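Local coordinates for CrataBL (Crataeva tapia, PDB 4IHZ), which inhibits trypsin as a beta-trefoil serine protease inhibitor, and probably also inhibits factor Xa and binds glucose and N-acetylglucosamine as a bark lectin, at residues 136-141 and 145-150; 8-13 and 17-22; 113-118 and 122-127. One frame throughout, in Å; residues are numbered along the deposited sequence.

Contact 1: residues 136-141 and 145-150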
loop_
_atom_site.group_PDB
_atom_site.type_symbol
_atom_site.label_atom_id
_atom_site.label_comp_id
_atom_site.label_asym_id
_atom_site.label_seq_id
_atom_site.Cartn_x
_atom_site.Cartn_y
_atom_site.Cartn_z
ATOM N N VAL A 136 -8.921 -21.179 1.483
ATOM C CA VAL A 136 -9.576 -20.036 0.854
ATOM C C VAL A 136 -10.528 -20.544 -0.219
ATOM O O VAL A 136 -10.159 -21.389 -1.058
ATOM C CB VAL A 136 -8.531 -19.134 0.209
ATOM C CG1 VAL A 136 -9.219 -18.074 -0.653
ATOM C CG2 VAL A 136 -7.713 -18.459 1.334
ATOM N N GLY A 137 -11.772 -20.092 -0.126
ATOM C CA GLY A 137 -12.808 -20.470 -1.066
ATOM C C GLY A 137 -13.585 -19.268 -1.520
ATOM O O GLY A 137 -13.215 -18.120 -1.241
ATOM N N ILE A 138 -14.660 -19.525 -2.257
ATOM C CA ILE A 138 -15.487 -18.462 -2.807
ATOM C C ILE A 138 -16.783 -18.341 -1.963
ATOM O O ILE A 138 -17.431 -19.350 -1.613
ATOM C CB ILE A 138 -15.822 -18.750 -4.311
ATOM C CG1 ILE A 138 -14.663 -18.377 -5.228
ATOM C CG2 ILE A 138 -17.101 -18.010 -4.730
ATOM C CD1 ILE A 138 -14.919 -18.750 -6.713
ATOM N N GLU A 139 -17.176 -17.100 -1.682
ATOM C CA GLU A 139 -18.428 -16.837 -0.947
ATOM C C GLU A 139 -19.233 -15.763 -1.622
ATOM O O GLU A 139 -18.718 -15.036 -2.439
ATOM C CB GLU A 139 -18.138 -16.393 0.488
ATOM C CG GLU A 139 -17.346 -17.400 1.303
ATOM C CD GLU A 139 -18.181 -18.571 1.821
ATOM O OE1 GLU A 139 -19.431 -18.450 1.935
ATOM O OE2 GLU A 139 -17.581 -19.626 2.132
ATOM N N THR A 140 -20.511 -15.673 -1.272
ATOM C CA THR A 140 -21.376 -14.641 -1.825
ATOM C C THR A 140 -22.089 -13.863 -0.735
ATOM O O THR A 140 -22.598 -12.784 -1.011
ATOM C CB THR A 140 -22.456 -15.207 -2.757
ATOM O OG1 THR A 140 -23.293 -16.098 -2.018
ATOM C CG2 THR A 140 -21.852 -15.962 -3.949
ATOM N N VAL A 141 -22.139 -14.401 0.487
ATOM C CA VAL A 141 -22.947 -13.741 1.516
ATOM C C VAL A 141 -22.475 -12.300 1.769
ATOM O O VAL A 141 -21.289 -12.062 2.027
ATOM C CB VAL A 141 -23.028 -14.537 2.844
ATOM C CG1 VAL A 141 -21.660 -14.796 3.442
ATOM C CG2 VAL A 141 -23.925 -13.810 3.846
ATOM N N GLY A 145 -24.133 -9.366 -4.962
ATOM C CA GLY A 145 -24.209 -9.920 -6.308
ATOM C C GLY A 145 -22.858 -10.313 -6.888
ATOM O O GLY A 145 -22.787 -10.808 -8.021
ATOM N N ARG A 146 -21.800 -10.123 -6.104
ATOM C CA ARG A 146 -20.452 -10.559 -6.480
ATOM C C ARG A 146 -19.974 -11.701 -5.591
ATOM O O ARG A 146 -20.470 -11.900 -4.475
ATOM C CB ARG A 146 -19.439 -9.427 -6.375
ATOM C CG ARG A 146 -19.432 -8.585 -7.550
ATOM C CD ARG A 146 -18.387 -7.515 -7.408
ATOM N NE ARG A 146 -18.620 -6.600 -8.484
ATOM C CZ ARG A 146 -18.011 -5.428 -8.617
ATOM N NH1 ARG A 146 -17.114 -5.051 -7.722
ATOM N NH2 ARG A 146 -18.316 -4.651 -9.648
ATOM N N ARG A 147 -19.030 -12.463 -6.105
ATOM C CA ARG A 147 -18.393 -13.518 -5.332
ATOM C C ARG A 147 -17.031 -13.099 -4.920
ATOM O O ARG A 147 -16.305 -12.477 -5.717
ATOM C CB ARG A 147 -18.321 -14.798 -6.147
ATOM C CG ARG A 147 -19.699 -15.144 -6.725
ATOM C CD ARG A 147 -19.911 -16.611 -6.875
ATOM N NE ARG A 147 -18.890 -17.263 -7.678
ATOM C CZ ARG A 147 -18.910 -18.560 -7.957
ATOM N NH1 ARG A 147 -19.928 -19.314 -7.525
ATOM N NH2 ARG A 147 -17.958 -19.102 -8.684
ATOM N N TYR A 148 -16.648 -13.424 -3.698
ATOM C CA TYR A 148 -15.372 -12.933 -3.147
ATOM C C TYR A 148 -14.634 -14.074 -2.490
ATOM O O TYR A 148 -15.231 -15.073 -2.091
ATOM C CB TYR A 148 -15.624 -11.797 -2.139
ATOM C CG TYR A 148 -16.532 -12.182 -1.003
ATOM C CD1 TYR A 148 -15.991 -12.729 0.164
ATOM C CD2 TYR A 148 -17.895 -11.992 -1.098
ATOM C CE1 TYR A 148 -16.835 -13.100 1.224
ATOM C CE2 TYR A 148 -18.726 -12.363 -0.059
ATOM C CZ TYR A 148 -18.172 -12.878 1.098
ATOM O OH TYR A 148 -18.983 -13.253 2.141
ATOM N N LEU A 149 -13.328 -13.933 -2.375
ATOM C CA LEU A 149 -12.478 -14.939 -1.718
ATOM C C LEU A 149 -12.494 -14.773 -0.196
ATOM O O LEU A 149 -12.493 -13.662 0.311
ATOM C CB LEU A 149 -11.046 -14.858 -2.263
ATOM C CG LEU A 149 -10.847 -15.175 -3.733
ATOM C CD1 LEU A 149 -9.351 -15.053 -3.941
ATOM C CD2 LEU A 149 -11.343 -16.595 -4.073
ATOM N N ALA A 150 -12.572 -15.904 0.514
ATOM C CA ALA A 150 -12.653 -15.884 1.984
ATOM C C ALA A 150 -12.052 -17.157 2.550
ATOM O O ALA A 150 -12.211 -18.238 1.987
ATOM C CB ALA A 150 -14.074 -15.758 2.400
HETATM O O HOH W 1 -23.022 -11.655 -3.593
#

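Contact 2: residues 8-13 and 17-22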
loop_
_atom_site.group_PDB
_atom_site.type_symbol
_atom_site.label_atom_id
_atom_site.label_comp_id
_atom_site.label_asym_id
_atom_site.label_seq_id
_atom_site.Cartn_x
_atom_site.Cartn_y
_atom_site.Cartn_z
ATOM N N TYR A 8 1.248 -14.191 -11.943
ATOM C CA TYR A 8 0.323 -15.278 -12.311
ATOM C C TYR A 8 -1.103 -14.858 -12.139
ATOM O O TYR A 8 -1.422 -14.159 -11.208
ATOM C CB TYR A 8 0.535 -16.505 -11.410
ATOM C CG TYR A 8 1.861 -17.165 -11.669
ATOM C CD1 TYR A 8 1.984 -18.185 -12.607
ATOM C CD2 TYR A 8 2.982 -16.782 -10.951
ATOM C CE1 TYR A 8 3.236 -18.773 -12.851
ATOM C CE2 TYR A 8 4.232 -17.346 -11.198
ATOM C CZ TYR A 8 4.334 -18.366 -12.116
ATOM O OH TYR A 8 5.580 -18.915 -12.368
ATOM N N TYR A 9 -1.965 -15.289 -13.051
ATOM C CA TYR A 9 -3.399 -15.232 -12.786
ATOM C C TYR A 9 -3.862 -16.429 -11.994
ATOM O O TYR A 9 -3.567 -17.581 -12.359
ATOM C CB TYR A 9 -4.156 -15.207 -14.106
ATOM C CG TYR A 9 -3.903 -14.003 -14.955
ATOM C CD1 TYR A 9 -4.556 -12.803 -14.680
ATOM C CD2 TYR A 9 -3.005 -14.054 -16.018
ATOM C CE1 TYR A 9 -4.336 -11.690 -15.483
ATOM C CE2 TYR A 9 -2.763 -12.936 -16.823
ATOM C CZ TYR A 9 -3.438 -11.762 -16.523
ATOM O OH TYR A 9 -3.276 -10.649 -17.288
ATOM N N ILE A 10 -4.588 -16.178 -10.908
ATOM C CA ILE A 10 -5.243 -17.237 -10.141
ATOM C C ILE A 10 -6.590 -17.516 -10.800
ATOM O O ILE A 10 -7.422 -16.618 -10.976
ATOM C CB ILE A 10 -5.463 -16.808 -8.671
ATOM C CG1 ILE A 10 -4.114 -16.500 -8.001
ATOM C CG2 ILE A 10 -6.271 -17.939 -7.935
ATOM C CD1 ILE A 10 -4.297 -15.773 -6.668
ATOM N N LEU A 11 -6.806 -18.767 -11.203
ATOM C CA LEU A 11 -8.047 -19.103 -11.892
ATOM C C LEU A 11 -8.645 -20.341 -11.262
ATOM O O LEU A 11 -7.896 -21.223 -10.841
ATOM C CB LEU A 11 -7.758 -19.371 -13.373
ATOM C CG LEU A 11 -7.356 -18.083 -14.113
ATOM C CD1 LEU A 11 -6.588 -18.450 -15.339
ATOM C CD2 LEU A 11 -8.642 -17.298 -14.492
ATOM N N PRO A 12 -9.988 -20.431 -11.190
ATOM C CA PRO A 12 -10.574 -21.719 -10.805
ATOM C C PRO A 12 -10.087 -22.822 -11.742
ATOM O O PRO A 12 -9.842 -22.600 -12.928
ATOM C CB PRO A 12 -12.073 -21.487 -11.006
ATOM C CG PRO A 12 -12.230 -19.942 -11.005
ATOM C CD PRO A 12 -11.009 -19.504 -11.709
ATOM N N SER A 13 -9.938 -24.020 -11.180
ATOM C CA SER A 13 -9.415 -25.133 -11.949
ATOM C C SER A 13 -10.248 -25.451 -13.170
ATOM O O SER A 13 -9.691 -25.928 -14.157
ATOM C CB SER A 13 -9.266 -26.343 -11.041
ATOM O OG SER A 13 -8.092 -26.125 -10.285
ATOM N N ALA A 17 -13.185 -17.650 -15.154
ATOM C CA ALA A 17 -13.539 -16.430 -14.405
ATOM C C ALA A 17 -12.514 -16.215 -13.273
ATOM O O ALA A 17 -12.575 -16.881 -12.232
ATOM C CB ALA A 17 -14.971 -16.594 -13.820
ATOM N N GLY A 18 -11.566 -15.305 -13.514
ATOM C CA GLY A 18 -10.553 -15.006 -12.511
ATOM C C GLY A 18 -10.980 -13.874 -11.586
ATOM O O GLY A 18 -12.178 -13.654 -11.309
ATOM N N PHE A 19 -9.987 -13.213 -11.016
ATOM C CA PHE A 19 -10.202 -12.389 -9.825
ATOM C C PHE A 19 -9.519 -11.078 -9.864
ATOM O O PHE A 19 -8.431 -10.928 -10.460
ATOM C CB PHE A 19 -9.680 -13.145 -8.581
ATOM C CG PHE A 19 -10.427 -14.426 -8.317
ATOM C CD1 PHE A 19 -11.609 -14.423 -7.621
ATOM C CD2 PHE A 19 -9.945 -15.609 -8.862
ATOM C CE1 PHE A 19 -12.299 -15.634 -7.403
ATOM C CE2 PHE A 19 -10.624 -16.784 -8.666
ATOM C CZ PHE A 19 -11.796 -16.805 -7.960
ATOM N N SER A 20 -10.150 -10.078 -9.246
ATOM C CA SER A 20 -9.525 -8.744 -9.177
ATOM C C SER A 20 -9.842 -8.109 -7.835
ATOM O O SER A 20 -10.959 -8.262 -7.348
ATOM C CB SER A 20 -10.122 -7.870 -10.294
ATOM O OG SER A 20 -9.742 -6.489 -10.129
ATOM N N PRO A 21 -8.893 -7.370 -7.243
ATOM C CA PRO A 21 -9.287 -6.425 -6.175
ATOM C C PRO A 21 -10.455 -5.548 -6.598
ATOM O O PRO A 21 -10.524 -5.062 -7.736
ATOM C CB PRO A 21 -8.023 -5.588 -5.969
ATOM C CG PRO A 21 -6.878 -6.516 -6.381
ATOM C CD PRO A 21 -7.463 -7.211 -7.615
ATOM N N ASP A 22 -11.414 -5.357 -5.692
ATOM C CA ASP A 22 -12.567 -4.537 -6.006
ATOM C C ASP A 22 -12.217 -3.123 -6.454
ATOM O O ASP A 22 -12.916 -2.560 -7.325
ATOM C CB ASP A 22 -13.513 -4.479 -4.831
ATOM C CG ASP A 22 -14.700 -5.398 -4.986
ATOM O OD1 ASP A 22 -14.990 -5.939 -6.108
ATOM O OD2 ASP A 22 -15.407 -5.555 -3.963
HETATM O O HOH W 2 -7.349 -14.078 -11.749
#

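Contact 3: residues 113-118 and 122-127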
loop_
_atom_site.group_PDB
_atom_site.type_symbol
_atom_site.label_atom_id
_atom_site.label_comp_id
_atom_site.label_asym_id
_atom_site.label_seq_id
_atom_site.Cartn_x
_atom_site.Cartn_y
_atom_site.Cartn_z
ATOM N N ARG A 113 -0.416 -19.826 1.911
ATOM C CA ARG A 113 0.380 -20.863 1.283
ATOM C C ARG A 113 -0.369 -21.386 0.081
ATOM O O ARG A 113 -1.593 -21.294 0.023
ATOM C CB ARG A 113 0.633 -22.058 2.242
ATOM C CG ARG A 113 1.355 -21.632 3.506
ATOM C CD ARG A 113 1.511 -22.802 4.467
ATOM N NE ARG A 113 2.151 -22.282 5.670
ATOM C CZ ARG A 113 2.638 -23.033 6.648
ATOM N NH1 ARG A 113 2.557 -24.360 6.574
ATOM N NH2 ARG A 113 3.201 -22.441 7.689
ATOM N N ILE A 114 0.388 -21.955 -0.855
ATOM C CA ILE A 114 -0.178 -22.699 -1.989
ATOM C C ILE A 114 -0.014 -24.182 -1.637
ATOM O O ILE A 114 1.098 -24.630 -1.340
ATOM C CB ILE A 114 0.570 -22.403 -3.289
ATOM C CG1 ILE A 114 0.420 -20.917 -3.645
ATOM C CG2 ILE A 114 0.021 -23.284 -4.438
ATOM C CD1 ILE A 114 1.304 -20.456 -4.842
ATOM N N GLU A 115 -1.121 -24.913 -1.626
ATOM C CA GLU A 115 -1.062 -26.364 -1.312
ATOM C C GLU A 115 -1.646 -27.163 -2.426
ATOM O O GLU A 115 -2.568 -26.706 -3.098
ATOM C CB GLU A 115 -1.786 -26.684 -0.006
ATOM C CG GLU A 115 -1.107 -26.026 1.207
ATOM C CD GLU A 115 -1.804 -26.242 2.531
ATOM O OE1 GLU A 115 -2.881 -26.886 2.579
ATOM O OE2 GLU A 115 -1.269 -25.725 3.550
ATOM N N ARG A 116 -1.144 -28.389 -2.621
ATOM C CA ARG A 116 -1.804 -29.251 -3.606
ATOM C C ARG A 116 -3.195 -29.659 -3.132
ATOM O O ARG A 116 -3.431 -29.859 -1.945
ATOM C CB ARG A 116 -0.991 -30.501 -3.913
ATOM C CG ARG A 116 0.330 -30.174 -4.573
ATOM C CD ARG A 116 0.942 -31.412 -5.180
ATOM N NE ARG A 116 2.136 -31.056 -5.965
ATOM C CZ ARG A 116 2.100 -30.553 -7.203
ATOM N NH1 ARG A 116 0.949 -30.333 -7.828
ATOM N NH2 ARG A 116 3.240 -30.240 -7.806
ATOM N N HIS A 117 -4.098 -29.781 -4.087
ATOM C CA HIS A 117 -5.481 -30.110 -3.800
ATOM C C HIS A 117 -5.939 -30.897 -5.003
ATOM O O HIS A 117 -6.170 -30.342 -6.083
ATOM C CB HIS A 117 -6.296 -28.810 -3.643
ATOM C CG HIS A 117 -7.754 -29.040 -3.399
ATOM N ND1 HIS A 117 -8.240 -29.565 -2.223
ATOM C CD2 HIS A 117 -8.833 -28.794 -4.179
ATOM C CE1 HIS A 117 -9.558 -29.656 -2.296
ATOM N NE2 HIS A 117 -9.941 -29.204 -3.478
ATOM N N GLY A 118 -6.047 -32.222 -4.849
ATOM C CA GLY A 118 -6.323 -33.037 -6.024
ATOM C C GLY A 118 -5.202 -32.861 -7.040
ATOM O O GLY A 118 -4.030 -32.830 -6.680
ATOM N N LYS A 122 -4.752 -25.268 -4.010
ATOM C CA LYS A 122 -5.625 -24.385 -3.278
ATOM C C LYS A 122 -4.770 -23.348 -2.566
ATOM O O LYS A 122 -3.580 -23.561 -2.297
ATOM C CB LYS A 122 -6.453 -25.151 -2.256
ATOM C CG LYS A 122 -5.653 -25.792 -1.135
ATOM C CD LYS A 122 -6.558 -26.553 -0.192
ATOM C CE LYS A 122 -5.704 -27.276 0.849
ATOM N NZ LYS A 122 -6.548 -28.023 1.838
ATOM N N LEU A 123 -5.377 -22.200 -2.303
ATOM C CA LEU A 123 -4.773 -21.204 -1.417
ATOM C C LEU A 123 -5.290 -21.415 -0.011
ATOM O O LEU A 123 -6.472 -21.765 0.206
ATOM C CB LEU A 123 -5.147 -19.780 -1.874
ATOM C CG LEU A 123 -4.645 -19.357 -3.242
ATOM C CD1 LEU A 123 -5.122 -17.884 -3.437
ATOM C CD2 LEU A 123 -3.150 -19.446 -3.311
ATOM N N VAL A 124 -4.401 -21.215 0.969
ATOM C CA VAL A 124 -4.803 -21.257 2.370
ATOM C C VAL A 124 -4.251 -19.994 3.019
ATOM O O VAL A 124 -3.261 -19.418 2.546
ATOM C CB VAL A 124 -4.278 -22.546 3.099
ATOM C CG1 VAL A 124 -4.733 -23.796 2.337
ATOM C CG2 VAL A 124 -2.763 -22.483 3.236
ATOM N N HIS A 125 -4.882 -19.559 4.094
ATOM C CA HIS A 125 -4.327 -18.432 4.844
ATOM C C HIS A 125 -3.929 -18.988 6.203
ATOM O O HIS A 125 -4.663 -19.787 6.770
ATOM C CB HIS A 125 -5.356 -17.325 5.012
ATOM C CG HIS A 125 -4.833 -16.166 5.797
ATOM N ND1 HIS A 125 -5.183 -15.942 7.113
ATOM C CD2 HIS A 125 -3.942 -15.200 5.469
ATOM C CE1 HIS A 125 -4.550 -14.868 7.556
ATOM N NE2 HIS A 125 -3.770 -14.416 6.586
ATOM N N CYS A 126 -2.795 -18.531 6.721
ATOM C CA CYS A 126 -2.220 -19.152 7.918
ATOM C C CYS A 126 -2.070 -18.077 8.951
ATOM O O CYS A 126 -1.129 -17.295 8.898
ATOM C CB CYS A 126 -0.861 -19.772 7.604
ATOM S SG CYS A 126 -0.956 -21.024 6.293
ATOM N N PRO A 127 -3.018 -18.024 9.895
ATOM C CA PRO A 127 -2.883 -17.061 10.965
ATOM C C PRO A 127 -1.486 -17.179 11.619
ATOM O O PRO A 127 -1.014 -18.286 11.928
ATOM C CB PRO A 127 -4.047 -17.417 11.888
ATOM C CG PRO A 127 -5.023 -18.132 10.986
ATOM C CD PRO A 127 -4.149 -18.941 10.117
HETATM O O HOH W 3 -4.157 -29.042 3.290
HETATM O O HOH W 4 -5.644 -30.278 -0.302
HETATM O O HOH W 5 -7.848 -30.275 0.595
#

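Contact 1: residues 136-141 and 145-150
The Tyr148 ring lies against Glu139, and Tyr148 OH donates to Val141 O at 2.6 Å, in the carbonyl plane and on a lone pair. Its CG is wedged between its own backbone N and carbonyl carbon (chi1 57°), a torsion that turns the ring toward strand 136-139. One ring face receives Glu139 O, 3.4 Å above the plane toward the rim, and Glu139 CB makes a CH-pi contact 4.0 Å from the Tyr148 ring centroid. On the other side of the sheet, in the conformer described, Ile138 CG2 sits over the Arg147 guanidinium, 3.5 Å from Arg147 NE, while Ile138 CG1 meets Leu149 CD2 at 3.9 Å. A branched aliphatic chain suits a place with two such neighbours. Thr140 CG2 runs beside the Arg147 methylenes.

These side chains are set by an antiparallel pairing of Gly137-Glu139 with Tyr148-Ala150, in which Gly137 and Ala150 exchange two backbone bonds, as do Glu139 and Tyr148. Beyond the strands, one water joins Thr140 O, Gly145 N and Arg146 O. Farther out, Arg154 forms a salt bridge with Glu139, Gln40 takes a bond from Arg147 NH2, and His94 meets the Tyr148 ring edge-to-face. The hairpin of this beta-trefoil thus spends a phenol hydroxyl on a carbonyl past the strand end, extending the grip where strand pairing has stopped.

Contact 2: residues 8-13 and 17-22
Leu11 and Gly18 come together inside the beta-trefoil, where strand 8-12 and the chain leading into strand 19-21 approach without pairing as a hairpin; each strand finds its sheet partner elsewhere, 8-12 with 158-162 and 19-21 with 38-40.

The apolar contacts are few and buried. Leu11 CD2 rests 3.6 Å from Gly18 CA, a close contact made possible because Gly18 has no side chain there to meet the methyl. Pro12 CD approaches Phe19 CE2 at 4.1 Å, and Ile10 CG2 lies 4.4 Å from Phe19 CD2. Phe19 CG, anti to the carbonyl carbon (chi1 -63°), directs the ring toward strand 8-12, and the same ring also touches Ile38 and Gln40, so a broad flat residue lies between strands 8-12 and 38-40.

Carbonyl oxygens supply the polar part. Ile10 O lies in the plane of the Phe19 ring at its edge, 3.4 Å from CD2, where the ring hydrogens carry slight positive charge. Ala17 O packs against the proline ring, 3.1 Å from Pro12 CD, and also accepts from Gln40 NE2.

Water completes the contact: one molecule donates to Ile10 O at 2.7 Å and accepts from Phe19 N at 2.9 Å.

Contact 3: residues 113-118 and 122-127
Arg113 and Val124 pair at one end of a beta hairpin of the trefoil, strand 112-117 running antiparallel to 120-125. Two backbone bonds join Arg113 to Val124 and two more join Glu115 to Lys122, with the non-hydrogen-bonded pair Ile114 and Leu123 between them.

The closely packed part is mostly apolar, with the stems and ends of polar chains laid against it. Ile114 and Leu123 lie side by side, with Ile114 CG1 3.9 Å from Leu123 CD2; two branched aliphatic chains suit a buried face, and Leu123 continues onto Val136 of the next strand. On the face of Arg113, Glu115, Lys122 and Val124, Val124 packs between its neighbours: its CG2 meets Arg113 CB at 3.6 Å, and its two methyls lie against the Glu115 carboxylate. The extended Arg113 chain passes along the sulfur of Cys126, with NE 3.4 Å from Cys126 SG. That sulfur is held by the disulfide to Cys133, while Arg113 NE is hydrogen-bonded to Asn68 OD1.

The loose part lies toward the turn, where long polar chains and water replace close packing. Lys122 CG occupies the position between backbone N and carbonyl carbon (chi1 65°), and from there the extended chain crosses Glu115 obliquely and passes His117 at about a right angle. Lys122 CE stands 3.3 Å from Glu115 OE1. The direct Glu115-Lys122 salt bridge is long, and the stronger charge partner of Lys122 is Asp135. Lysine suits this partly exposed place because its ammonium can serve several partners. One water links His117 ND1 to Lys122 NZ; a second donates to Arg116 O and reaches both nitrogens only weakly. A third donates to Glu115 OE1 at 2.6 Å and accepts from Lys122 NZ at 3.0 Å.

How the contacts relate
From the N terminus, contact 2 comes first, closing the short loop between 8-13 and 17-22. Contact 3 follows much later as the hairpin 113-118 with 122-127, and contact 1 closes the next hairpin, 136-141 with 145-150. The three are in series, none nesting or crossing. Contacts 3 and 1 share a four-stranded sheet: strands 120-125 and 134-139 are neighbours, and Val136 N probably bonds to Leu123 O. Contact 2 packs against both, Phe19 against Leu149 and Ile138, and Ile10 against Leu123, while Asp22 forms a salt bridge with Arg146. The early strands are thereby tied to the late hairpins of the trefoil.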